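Local atomic coordinates of putative esterase (Bacteroides intestinalis DSM 17393, PDB entry 5VOL), a protein that probably hydrolyses ferulic acid esters of arabinoxylan, as a calcium-binding carbohydrate esterase of family 1 from a gut bacterium. Residues I93-P104 with K182-N193. Residues are numbered along the deposited sequence; the frame is centred on the assembly and turned at random.
With IPA (isopropyl alcohol), chain R.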
loop_
_atom_site.group_PDB
_atom_site.type_symbol
_atom_site.label_atom_id
_atom_site.label_comp_id
_atom_site.label_asym_id
_atom_site.label_seq_id
_atom_site.Cartn_x
_atom_site.Cartn_y
_atom_site.Cartn_z
ATOM N N ILE C 93 9.722 24.526 -24.717
ATOM C CA ILE C 93 8.525 25.333 -24.910
ATOM C C ILE C 93 8.802 26.623 -25.683
ATOM O O ILE C 93 7.873 27.268 -26.164
ATOM C CB ILE C 93 7.857 25.691 -23.564
ATOM C CG1 ILE C 93 8.817 26.491 -22.683
ATOM C CG2 ILE C 93 7.370 24.417 -22.848
ATOM C CD1 ILE C 93 8.164 27.085 -21.454
ATOM N N HIS C 94 10.072 26.996 -25.805
ATOM C CA HIS C 94 10.416 28.208 -26.550
ATOM C C HIS C 94 10.650 27.899 -28.026
ATOM O O HIS C 94 10.656 28.801 -28.855
ATOM C CB HIS C 94 11.649 28.889 -25.938
ATOM C CG HIS C 94 11.520 29.162 -24.469
ATOM N ND1 HIS C 94 10.626 30.079 -23.959
ATOM C CD2 HIS C 94 12.158 28.624 -23.402
ATOM C CE1 HIS C 94 10.720 30.096 -22.640
ATOM N NE2 HIS C 94 11.641 29.222 -22.276
ATOM N N LEU C 95 10.825 26.622 -28.354
ATOM C CA LEU C 95 11.124 26.215 -29.723
ATOM C C LEU C 95 10.000 25.401 -30.347
ATOM O O LEU C 95 9.733 25.530 -31.542
ATOM C CB LEU C 95 12.411 25.383 -29.778
ATOM C CG LEU C 95 13.708 25.913 -29.165
ATOM C CD1 LEU C 95 14.854 24.966 -29.491
ATOM C CD2 LEU C 95 14.008 27.295 -29.661
ATOM N N GLU C 96 9.370 24.548 -29.533
ATOM C CA GLU C 96 8.441 23.526 -30.019
ATOM C C GLU C 96 7.011 23.733 -29.519
ATOM O O GLU C 96 6.789 24.223 -28.418
ATOM C CB GLU C 96 8.917 22.126 -29.592
ATOM C CG GLU C 96 10.342 21.797 -29.980
ATOM C CD GLU C 96 10.556 21.804 -31.489
ATOM O OE1 GLU C 96 9.574 21.633 -32.241
ATOM O OE2 GLU C 96 11.713 21.979 -31.918
ATOM N N TRP C 97 6.047 23.324 -30.326
ATOM C CA TRP C 97 4.655 23.360 -29.918
ATOM C C TRP C 97 4.361 22.373 -28.782
ATOM O O TRP C 97 4.593 21.172 -28.925
ATOM C CB TRP C 97 3.758 23.033 -31.093
ATOM C CG TRP C 97 3.646 24.121 -32.119
ATOM C CD1 TRP C 97 4.274 24.178 -33.326
ATOM C CD2 TRP C 97 2.833 25.290 -32.032
ATOM N NE1 TRP C 97 3.904 25.319 -33.997
ATOM C CE2 TRP C 97 3.015 26.017 -33.224
ATOM C CE3 TRP C 97 1.967 25.796 -31.059
ATOM C CZ2 TRP C 97 2.360 27.217 -33.474
ATOM C CZ3 TRP C 97 1.322 26.992 -31.303
ATOM C CH2 TRP C 97 1.519 27.689 -32.503
ATOM N N ASN C 98 3.842 22.893 -27.677
ATOM C CA ASN C 98 3.345 22.071 -26.569
ATOM C C ASN C 98 1.823 22.133 -26.501
ATOM O O ASN C 98 1.242 23.207 -26.624
ATOM C CB ASN C 98 3.938 22.546 -25.241
ATOM C CG ASN C 98 5.329 22.009 -24.996
ATOM O OD1 ASN C 98 5.535 21.177 -24.106
ATOM N ND2 ASN C 98 6.299 22.487 -25.771
ATOM N N GLY C 99 1.160 20.997 -26.310
ATOM C CA GLY C 99 -0.276 21.051 -26.095
ATOM C C GLY C 99 -1.089 20.055 -26.890
ATOM O O GLY C 99 -0.591 19.482 -27.856
ATOM N N TYR C 100 -2.350 19.873 -26.492
ATOM C CA TYR C 100 -3.189 18.782 -27.002
ATOM C C TYR C 100 -4.427 19.265 -27.749
ATOM O O TYR C 100 -5.075 18.481 -28.434
ATOM C CB TYR C 100 -3.606 17.841 -25.834
ATOM C CG TYR C 100 -2.405 17.108 -25.286
ATOM C CD1 TYR C 100 -1.846 16.060 -25.996
ATOM C CD2 TYR C 100 -1.786 17.514 -24.107
ATOM C CE1 TYR C 100 -0.714 15.414 -25.543
ATOM C CE2 TYR C 100 -0.654 16.869 -23.639
ATOM C CZ TYR C 100 -0.128 15.812 -24.369
ATOM O OH TYR C 100 1.002 15.144 -23.952
ATOM N N PHE C 101 -4.760 20.547 -27.631
ATOM C CA PHE C 101 -5.980 21.042 -28.267
ATOM C C PHE C 101 -5.635 21.783 -29.566
ATOM O O PHE C 101 -4.478 22.129 -29.798
ATOM C CB PHE C 101 -6.746 21.960 -27.315
ATOM C CG PHE C 101 -6.851 21.420 -25.898
ATOM C CD1 PHE C 101 -7.276 20.125 -25.668
ATOM C CD2 PHE C 101 -6.521 22.214 -24.811
ATOM C CE1 PHE C 101 -7.376 19.617 -24.369
ATOM C CE2 PHE C 101 -6.618 21.722 -23.504
ATOM C CZ PHE C 101 -7.052 20.418 -23.285
ATOM N N ASP C 102 -6.638 22.020 -30.402
ATOM C CA ASP C 102 -6.434 22.784 -31.634
ATOM C C ASP C 102 -6.097 24.233 -31.328
ATOM O O ASP C 102 -6.864 24.948 -30.672
ATOM C CB ASP C 102 -7.670 22.689 -32.525
ATOM C CG ASP C 102 -7.629 21.487 -33.418
ATOM O OD1 ASP C 102 -6.681 20.678 -33.282
ATOM O OD2 ASP C 102 -8.529 21.343 -34.275
ATOM N N MET C 103 -4.922 24.642 -31.789
ATOM C CA MET C 103 -4.446 26.008 -31.629
ATOM C C MET C 103 -4.152 26.632 -33.004
ATOM O O MET C 103 -3.962 25.917 -33.988
ATOM C CB MET C 103 -3.199 26.028 -30.742
ATOM C CG MET C 103 -3.448 25.473 -29.319
ATOM S SD MET C 103 -1.945 25.200 -28.366
ATOM C CE MET C 103 -1.192 23.891 -29.325
ATOM N N PRO C 104 -4.114 27.969 -33.075
ATOM C CA PRO C 104 -3.817 28.643 -34.359
ATOM C C PRO C 104 -2.445 28.252 -34.908
ATOM O O PRO C 104 -1.433 28.537 -34.267
ATOM C CB PRO C 104 -3.865 30.130 -33.993
ATOM C CG PRO C 104 -3.688 30.182 -32.530
ATOM C CD PRO C 104 -4.351 28.934 -31.993
ATOM N N LYS C 182 4.503 30.543 -28.720
ATOM C CA LYS C 182 3.802 29.272 -28.581
ATOM C C LYS C 182 3.342 29.052 -27.136
ATOM O O LYS C 182 2.282 28.487 -26.912
ATOM C CB LYS C 182 4.688 28.118 -29.055
ATOM C CG LYS C 182 5.035 28.188 -30.551
ATOM C CD LYS C 182 6.061 27.139 -30.920
ATOM C CE LYS C 182 6.547 27.317 -32.363
ATOM N NZ LYS C 182 7.339 28.577 -32.513
ATOM N N ILE C 183 4.108 29.537 -26.164
ATOM C CA ILE C 183 3.734 29.329 -24.757
ATOM C C ILE C 183 2.487 30.153 -24.420
ATOM O O ILE C 183 1.567 29.654 -23.761
ATOM C CB ILE C 183 4.899 29.654 -23.782
ATOM C CG1 ILE C 183 4.549 29.227 -22.349
ATOM C CG2 ILE C 183 5.266 31.148 -23.811
ATOM C CD1 ILE C 183 4.135 27.768 -22.224
ATOM N N ALA C 184 2.416 31.381 -24.934
ATOM C CA ALA C 184 1.214 32.212 -24.780
ATOM C C ALA C 184 0.010 31.592 -25.452
ATOM O O ALA C 184 -1.106 31.696 -24.958
ATOM C CB ALA C 184 1.444 33.625 -25.351
ATOM N N ILE C 185 0.226 30.971 -26.603
ATOM C CA ILE C 185 -0.865 30.361 -27.332
ATOM C C ILE C 185 -1.405 29.158 -26.526
ATOM O O ILE C 185 -2.617 28.968 -26.394
ATOM C CB ILE C 185 -0.412 29.928 -28.738
ATOM C CG1 ILE C 185 -0.003 31.178 -29.559
ATOM C CG2 ILE C 185 -1.510 29.188 -29.438
ATOM C CD1 ILE C 185 0.567 30.886 -30.945
ATOM N N LEU C 186 -0.491 28.360 -25.986
ATOM C CA LEU C 186 -0.877 27.225 -25.138
ATOM C C LEU C 186 -1.672 27.718 -23.940
ATOM O O LEU C 186 -2.714 27.157 -23.597
ATOM C CB LEU C 186 0.354 26.445 -24.676
ATOM C CG LEU C 186 0.096 25.417 -23.563
ATOM C CD1 LEU C 186 -0.942 24.396 -24.025
ATOM C CD2 LEU C 186 1.388 24.744 -23.121
ATOM N N THR C 187 -1.184 28.783 -23.318
ATOM C CA THR C 187 -1.813 29.326 -22.122
ATOM C C THR C 187 -3.262 29.698 -22.404
ATOM O O THR C 187 -4.166 29.285 -21.669
ATOM C CB THR C 187 -1.029 30.526 -21.591
ATOM O OG1 THR C 187 0.261 30.073 -21.183
ATOM C CG2 THR C 187 -1.723 31.147 -20.389
ATOM N N ARG C 188 -3.498 30.429 -23.489
ATOM C CA ARG C 188 -4.865 30.784 -23.874
ATOM C C ARG C 188 -5.721 29.553 -24.134
ATOM O O ARG C 188 -6.886 29.520 -23.751
ATOM C CB ARG C 188 -4.878 31.680 -25.122
ATOM C CG ARG C 188 -4.235 33.048 -24.911
ATOM C CD ARG C 188 -4.649 34.029 -26.025
ATOM N NE ARG C 188 -4.295 33.580 -27.376
ATOM C CZ ARG C 188 -3.132 33.837 -27.974
ATOM N NH1 ARG C 188 -2.181 34.520 -27.340
ATOM N NH2 ARG C 188 -2.913 33.400 -29.208
ATOM N N SER C 189 -5.145 28.558 -24.803
ATOM C CA SER C 189 -5.851 27.319 -25.138
ATOM C C SER C 189 -6.308 26.564 -23.878
ATOM O O SER C 189 -7.401 26.002 -23.839
ATOM C CB SER C 189 -4.958 26.411 -25.991
ATOM O OG SER C 189 -5.633 25.221 -26.377
ATOM N N VAL C 190 -5.461 26.566 -22.857
ATOM C CA VAL C 190 -5.763 25.878 -21.601
ATOM C C VAL C 190 -6.896 26.591 -20.886
ATOM O O VAL C 190 -7.803 25.961 -20.345
ATOM C CB VAL C 190 -4.523 25.799 -20.705
ATOM C CG1 VAL C 190 -4.890 25.329 -19.284
ATOM C CG2 VAL C 190 -3.517 24.856 -21.329
ATOM N N ILE C 191 -6.862 27.917 -20.922
ATOM C CA ILE C 191 -7.915 28.718 -20.316
ATOM C C ILE C 191 -9.258 28.516 -21.007
ATOM O O ILE C 191 -10.283 28.334 -20.343
ATOM C CB ILE C 191 -7.552 30.210 -20.336
ATOM C CG1 ILE C 191 -6.325 30.455 -19.460
ATOM C CG2 ILE C 191 -8.730 31.049 -19.859
ATOM C CD1 ILE C 191 -5.682 31.819 -19.656
ATOM N N GLU C 192 -9.255 28.546 -22.339
ATOM C CA GLU C 192 -10.490 28.399 -23.097
ATOM C C GLU C 192 -11.071 27.008 -22.901
ATOM O O GLU C 192 -12.285 26.814 -22.971
ATOM C CB GLU C 192 -10.257 28.665 -24.590
ATOM C CG GLU C 192 -9.677 30.063 -24.890
ATOM C CD GLU C 192 -9.262 30.250 -26.356
ATOM O OE1 GLU C 192 -9.419 29.304 -27.165
ATOM O OE2 GLU C 192 -8.772 31.351 -26.696
ATOM N N ASN C 193 -10.203 26.034 -22.654
ATOM C CA ASN C 193 -10.674 24.658 -22.525
ATOM C C ASN C 193 -10.596 24.147 -21.084
ATOM O O ASN C 193 -10.389 22.951 -20.850
ATOM C CB ASN C 193 -9.884 23.750 -23.469
ATOM C CG ASN C 193 -10.262 23.967 -24.926
ATOM O OD1 ASN C 193 -9.500 24.552 -25.711
ATOM N ND2 ASN C 193 -11.441 23.518 -25.290
HETATM C C1 IPA R . 1.474 26.562 -17.019
HETATM C C2 IPA R . 1.434 27.174 -18.425
HETATM C C3 IPA R . 0.373 26.532 -19.317
HETATM O O2 IPA R . 1.127 28.548 -18.334
HETATM O O HOH W 1 7.096 29.763 -26.688
HETATM O O HOH W 2 2.620 25.583 -27.393
HETATM O O HOH W 3 -3.497 23.126 -26.291
HETATM O O HOH W 4 -7.470 25.889 -28.075
#
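Lys-182, in the first turn of helix 182-192, lays its methylenes over one face of the Trp-97 indole, where an alpha/beta-hydrolase loop leading into strand 102-103 runs alongside this helix. Lys-182 CG sits 3.7 Å from the centroid of the Trp-97 six-membered ring, only 4° off its normal, a CH-pi contact; a long aliphatic chain suits the broad indole, and the amine is too far away for more than weak cation-pi attraction. With chi2 and chi3 extended (172° and -173°), the chain spans both rings, and Lys-182 CE reaches Trp-97 NE1 at 3.7 Å. The branches of Ile-185 part: CD1 meets Trp-97 CH2, while CG2 packs on both Met-103 CB and Pro-104 CD. Were Trp-97 an alanine, the Lys-182 methylenes would probably lose their aromatic platform and a gap would open beside Ile-185 CD1. A CB on Gly-99 would crowd both Leu-186 CD1 and the preceding carbonyl oxygen, so glycine suits the backbone here. Further along, Asn-193 CB covers a face of Phe-101, whose ring also touches helix 140-151.

Around this apolar seam, one water links Ile-93 O to Ile-183 N. Trp-106 stacks on Trp-97, and Asn-98 OD1 accepts from Trp-54 N. Ser-189 suits its place by small size and hydroxyl: waters bridge OG to Phe-101 N and Asp-102 O, and OG lies in the Phe-101 ring plane, 3.5 Å from CD2 at its edge.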